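Local coordinates for nitrate transport protein nrtA (Synechocystis sp., PDB 2G29) that binds nitrate in the periplasm as the solute-binding component of an ABC transporter that takes up nitrate and probably also nitrite, at residues L82-T96 with P238-D250. Numbering follows the deposited sequence.
With NO3 (nitrate ion), chain B.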
loop_
_atom_site.group_PDB
_atom_site.type_symbol
_atom_site.label_atom_id
_atom_site.label_comp_id
_atom_site.label_asym_id
_atom_site.label_seq_id
_atom_site.Cartn_x
_atom_site.Cartn_y
_atom_site.Cartn_z
ATOM N N LEU A 82 3.747 6.741 -19.358
ATOM C CA LEU A 82 4.794 6.967 -20.337
ATOM C C LEU A 82 5.543 5.692 -20.774
ATOM O O LEU A 82 5.768 5.478 -21.995
ATOM C CB LEU A 82 5.835 7.933 -19.796
ATOM C CG LEU A 82 5.574 9.419 -19.851
ATOM C CD1 LEU A 82 6.811 10.071 -19.235
ATOM C CD2 LEU A 82 5.316 9.914 -21.286
ATOM N N GLY A 83 5.983 4.882 -19.802
ATOM C CA GLY A 83 6.740 3.681 -20.092
ATOM C C GLY A 83 8.198 4.075 -20.218
ATOM O O GLY A 83 8.509 5.248 -20.466
ATOM N N SER A 84 9.093 3.118 -20.069
ATOM C CA SER A 84 10.510 3.441 -20.155
ATOM C C SER A 84 10.976 3.971 -21.510
ATOM O O SER A 84 11.866 4.812 -21.558
ATOM C CB SER A 84 11.355 2.234 -19.739
ATOM O OG SER A 84 11.195 1.170 -20.640
ATOM N N ALA A 85 10.360 3.520 -22.595
ATOM C CA ALA A 85 10.776 3.966 -23.923
ATOM C C ALA A 85 10.559 5.467 -24.120
ATOM O O ALA A 85 11.221 6.104 -24.955
ATOM C CB ALA A 85 10.025 3.165 -25.005
ATOM N N SER A 86 9.634 6.044 -23.370
ATOM C CA SER A 86 9.387 7.476 -23.493
ATOM C C SER A 86 9.888 8.260 -22.264
ATOM O O SER A 86 9.446 9.382 -21.996
ATOM C CB SER A 86 7.912 7.713 -23.750
ATOM O OG SER A 86 7.589 7.222 -25.067
ATOM N N GLY A 87 10.777 7.633 -21.499
ATOM C CA GLY A 87 11.382 8.302 -20.351
ATOM C C GLY A 87 10.770 8.071 -18.984
ATOM O O GLY A 87 11.177 8.705 -18.007
ATOM N N GLY A 88 9.799 7.166 -18.926
ATOM C CA GLY A 88 9.127 6.840 -17.672
ATOM C C GLY A 88 9.638 5.566 -17.036
ATOM O O GLY A 88 10.844 5.284 -17.055
ATOM N N ILE A 89 8.729 4.773 -16.471
ATOM C CA ILE A 89 9.144 3.549 -15.771
ATOM C C ILE A 89 8.376 2.328 -16.288
ATOM O O ILE A 89 7.305 2.465 -16.913
ATOM C CB ILE A 89 8.971 3.685 -14.185
ATOM C CG1 ILE A 89 7.483 3.972 -13.849
ATOM C CG2 ILE A 89 9.885 4.785 -13.642
ATOM C CD1 ILE A 89 7.271 4.192 -12.373
ATOM N N ASP A 90 8.924 1.144 -16.028
ATOM C CA ASP A 90 8.344 -0.134 -16.435
ATOM C C ASP A 90 7.430 -0.762 -15.389
ATOM O O ASP A 90 6.556 -1.576 -15.728
ATOM C CB ASP A 90 9.470 -1.147 -16.724
ATOM C CG ASP A 90 10.470 -0.648 -17.778
ATOM O OD1 ASP A 90 10.065 -0.438 -18.935
ATOM O OD2 ASP A 90 11.655 -0.460 -17.429
ATOM N N GLY A 91 7.671 -0.422 -14.123
ATOM C CA GLY A 91 6.868 -0.979 -13.057
ATOM C C GLY A 91 7.113 -0.179 -11.798
ATOM O O GLY A 91 7.905 0.771 -11.791
ATOM N N ALA A 92 6.469 -0.577 -10.708
ATOM C CA ALA A 92 6.596 0.189 -9.472
ATOM C C ALA A 92 6.082 -0.525 -8.246
ATOM O O ALA A 92 5.273 -1.447 -8.351
ATOM C CB ALA A 92 5.753 1.479 -9.605
ATOM N N HIS A 93 6.576 -0.050 -7.096
ATOM C CA HIS A 93 6.043 -0.380 -5.776
ATOM C C HIS A 93 4.820 0.555 -5.912
ATOM O O HIS A 93 4.959 1.741 -6.174
ATOM C CB HIS A 93 7.089 0.033 -4.715
ATOM C CG HIS A 93 6.555 0.776 -3.517
ATOM N ND1 HIS A 93 6.051 0.168 -2.386
ATOM C CD2 HIS A 93 6.607 2.102 -3.245
ATOM C CE1 HIS A 93 5.830 1.093 -1.452
ATOM N NE2 HIS A 93 6.167 2.264 -1.949
ATOM N N ILE A 94 3.617 0.016 -5.728
ATOM C CA ILE A 94 2.412 0.782 -6.008
ATOM C C ILE A 94 1.202 0.408 -5.162
ATOM O O ILE A 94 1.082 -0.705 -4.676
ATOM C CB ILE A 94 2.099 0.612 -7.528
ATOM C CG1 ILE A 94 1.067 1.645 -7.988
ATOM C CG2 ILE A 94 1.643 -0.814 -7.819
ATOM C CD1 ILE A 94 1.143 1.898 -9.547
ATOM N N LEU A 95 0.299 1.362 -4.970
ATOM C CA LEU A 95 -0.928 1.064 -4.217
ATOM C C LEU A 95 -1.690 -0.007 -5.032
ATOM O O LEU A 95 -1.832 0.123 -6.263
ATOM C CB LEU A 95 -1.781 2.333 -4.124
ATOM C CG LEU A 95 -1.084 3.566 -3.538
ATOM C CD1 LEU A 95 -2.071 4.741 -3.417
ATOM C CD2 LEU A 95 -0.531 3.255 -2.148
ATOM N N THR A 96 -2.228 -1.038 -4.384
ATOM C CA THR A 96 -2.923 -2.101 -5.129
ATOM C C THR A 96 -4.014 -1.638 -6.130
ATOM O O THR A 96 -4.086 -2.170 -7.218
ATOM C CB THR A 96 -3.500 -3.198 -4.165
ATOM O OG1 THR A 96 -2.403 -3.945 -3.636
ATOM C CG2 THR A 96 -4.467 -4.154 -4.870
ATOM N N PRO A 238 -4.191 -6.366 2.646
ATOM C CA PRO A 238 -3.323 -6.206 1.466
ATOM C C PRO A 238 -3.018 -4.704 1.350
ATOM O O PRO A 238 -3.887 -3.857 1.638
ATOM C CB PRO A 238 -4.207 -6.681 0.310
ATOM C CG PRO A 238 -5.625 -6.371 0.828
ATOM C CD PRO A 238 -5.541 -6.816 2.276
ATOM N N GLU A 239 -1.815 -4.364 0.890
ATOM C CA GLU A 239 -1.459 -2.946 0.758
ATOM C C GLU A 239 -0.749 -2.662 -0.556
ATOM O O GLU A 239 -1.409 -2.466 -1.591
ATOM C CB GLU A 239 -0.615 -2.519 1.975
ATOM C CG GLU A 239 -0.150 -1.067 1.983
ATOM C CD GLU A 239 -1.252 -0.044 1.787
ATOM O OE1 GLU A 239 -2.363 -0.195 2.363
ATOM O OE2 GLU A 239 -0.959 0.955 1.086
ATOM N N LYS A 240 0.575 -2.659 -0.577
ATOM C CA LYS A 240 1.285 -2.389 -1.838
ATOM C C LYS A 240 1.403 -3.604 -2.715
ATOM O O LYS A 240 1.372 -4.752 -2.249
ATOM C CB LYS A 240 2.695 -1.837 -1.566
ATOM C CG LYS A 240 2.712 -0.622 -0.655
ATOM C CD LYS A 240 2.011 0.586 -1.318
ATOM C CE LYS A 240 2.235 1.877 -0.527
ATOM N NZ LYS A 240 1.738 1.815 0.925
ATOM N N ALA A 241 1.530 -3.331 -4.009
ATOM C CA ALA A 241 1.709 -4.367 -5.005
ATOM C C ALA A 241 2.987 -4.098 -5.782
ATOM O O ALA A 241 3.508 -2.974 -5.813
ATOM C CB ALA A 241 0.526 -4.350 -6.002
ATOM N N PHE A 242 3.518 -5.159 -6.376
ATOM C CA PHE A 242 4.633 -5.001 -7.298
ATOM C C PHE A 242 3.900 -5.060 -8.653
ATOM O O PHE A 242 3.446 -6.115 -9.137
ATOM C CB PHE A 242 5.651 -6.153 -7.154
ATOM C CG PHE A 242 6.747 -6.156 -8.208
ATOM C CD1 PHE A 242 7.196 -4.992 -8.796
ATOM C CD2 PHE A 242 7.348 -7.351 -8.570
ATOM C CE1 PHE A 242 8.227 -4.996 -9.736
ATOM C CE2 PHE A 242 8.384 -7.365 -9.515
ATOM C CZ PHE A 242 8.809 -6.193 -10.086
ATOM N N GLY A 243 3.733 -3.881 -9.244
ATOM C CA GLY A 243 3.035 -3.817 -10.519
ATOM C C GLY A 243 3.950 -3.492 -11.686
ATOM O O GLY A 243 4.923 -2.758 -11.519
ATOM N N MET A 244 3.632 -4.016 -12.857
ATOM C CA MET A 244 4.420 -3.717 -14.038
ATOM C C MET A 244 3.542 -3.508 -15.259
ATOM O O MET A 244 2.416 -4.012 -15.327
ATOM C CB MET A 244 5.414 -4.868 -14.327
ATOM C CG MET A 244 6.504 -5.084 -13.252
ATOM S SD MET A 244 8.001 -5.883 -13.920
ATOM C CE MET A 244 8.616 -4.508 -14.974
ATOM N N ARG A 245 4.028 -2.737 -16.217
ATOM C CA ARG A 245 3.319 -2.573 -17.490
ATOM C C ARG A 245 3.214 -3.963 -18.127
ATOM O O ARG A 245 4.201 -4.737 -18.133
ATOM C CB ARG A 245 4.094 -1.651 -18.428
ATOM C CG ARG A 245 3.890 -0.166 -18.085
ATOM C CD ARG A 245 4.598 0.784 -19.025
ATOM N NE ARG A 245 4.256 0.560 -20.432
ATOM C CZ ARG A 245 3.765 1.486 -21.237
ATOM N NH1 ARG A 245 3.514 2.718 -20.789
ATOM N NH2 ARG A 245 3.570 1.190 -22.514
ATOM N N ALA A 246 2.036 -4.288 -18.648
ATOM C CA ALA A 246 1.848 -5.574 -19.272
ATOM C C ALA A 246 2.648 -5.734 -20.541
ATOM O O ALA A 246 3.053 -6.847 -20.853
ATOM C CB ALA A 246 0.331 -5.820 -19.529
ATOM N N ASP A 247 2.872 -4.647 -21.272
ATOM C CA ASP A 247 3.646 -4.777 -22.509
ATOM C C ASP A 247 5.089 -5.211 -22.204
ATOM O O ASP A 247 5.659 -6.075 -22.905
ATOM C CB ASP A 247 3.609 -3.471 -23.344
ATOM C CG ASP A 247 4.579 -2.397 -22.840
ATOM O OD1 ASP A 247 4.580 -2.094 -21.644
ATOM O OD2 ASP A 247 5.393 -1.868 -23.647
ATOM N N TRP A 248 5.671 -4.689 -21.135
ATOM C CA TRP A 248 7.034 -5.064 -20.798
ATOM C C TRP A 248 7.076 -6.537 -20.327
ATOM O O TRP A 248 7.956 -7.296 -20.710
ATOM C CB TRP A 248 7.590 -4.122 -19.714
ATOM C CG TRP A 248 9.040 -4.304 -19.439
ATOM C CD1 TRP A 248 10.065 -3.553 -19.934
ATOM C CD2 TRP A 248 9.642 -5.268 -18.555
ATOM N NE1 TRP A 248 11.258 -3.974 -19.413
ATOM C CE2 TRP A 248 11.039 -5.020 -18.560
ATOM C CE3 TRP A 248 9.144 -6.308 -17.760
ATOM C CZ2 TRP A 248 11.941 -5.772 -17.799
ATOM C CZ3 TRP A 248 10.037 -7.067 -17.003
ATOM C CH2 TRP A 248 11.431 -6.787 -17.021
ATOM N N VAL A 249 6.122 -6.963 -19.503
ATOM C CA VAL A 249 6.087 -8.341 -19.046
ATOM C C VAL A 249 5.843 -9.330 -20.185
ATOM O O VAL A 249 6.471 -10.412 -20.229
ATOM C CB VAL A 249 5.007 -8.535 -17.927
ATOM C CG1 VAL A 249 4.865 -10.025 -17.569
ATOM C CG2 VAL A 249 5.426 -7.719 -16.702
ATOM N N ASP A 250 4.946 -8.974 -21.100
ATOM C CA ASP A 250 4.605 -9.879 -22.219
ATOM C C ASP A 250 5.793 -9.983 -23.175
ATOM O O ASP A 250 5.987 -11.023 -23.801
ATOM C CB ASP A 250 3.401 -9.359 -23.014
ATOM C CG ASP A 250 2.065 -9.464 -22.256
ATOM O OD1 ASP A 250 1.991 -10.100 -21.186
ATOM O OD2 ASP A 250 1.073 -8.901 -22.775
HETATM N N NO3 B . 1.670 5.530 1.415
HETATM O O1 NO3 B . 1.942 4.365 2.073
HETATM O O2 NO3 B . 1.547 6.797 1.877
HETATM O O3 NO3 B . 1.416 5.404 -0.077
#
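Ala92 and Gly243 exchange a pair of backbone hydrogen bonds, as do Ile94 and Ala241, joining 91-95 and 240-245 as antiparallel neighbours in the five-stranded mixed sheet of one of the two domains. Beyond them Arg245 N donates to Asp90 O (2.8 Å) almost straight, at 173°. At the other end Glu239 O accepts twice from Thr96: its amide N approaches 15° off the carbonyl plane, while OG1, 2.7 Å from Glu239 O, comes from above that plane. Where Gly91 faces Met244 the CA atoms are just 3.8 Å apart; a CB at Gly91 would strike Gly243 O and Met244 CG.

Nonpolar and ring contacts flank this ladder. Asp90 lays CB over one face of the Trp248 indole, 4.2 Å from the centroid of the five-membered ring, and Met244 CE lies against the same face. Asp90 OD1 is held by Ser84 OG and OD2 by Lys36 N. At the N-cap of helix 246-251, the Arg245 guanidinium lays one face over Gly83 CA.

Charged groups gather at the nitrate end. Lys240 runs alongside Leu95, with CE tight against Leu95 CD2 at 3.5 Å. Its chain bends at chi4 (-59°), bringing NZ to nitrate O1 (2.8 Å) and Glu239 OE2 (2.8 Å); Asp44 adds a second salt bridge. Glu239 OE2 also bonds Thr166. A methionine in place of Lys240 would probably leave nitrate O1 without this cationic donor and the two carboxylates without their shared counter-charge. Trp73 NE1 and Gly211 N also grip the anion. Pairing with Leu95 places Lys240 beside the site, and sharing its ammonium between two carboxylates and the anion probably holds it in place for nitrate.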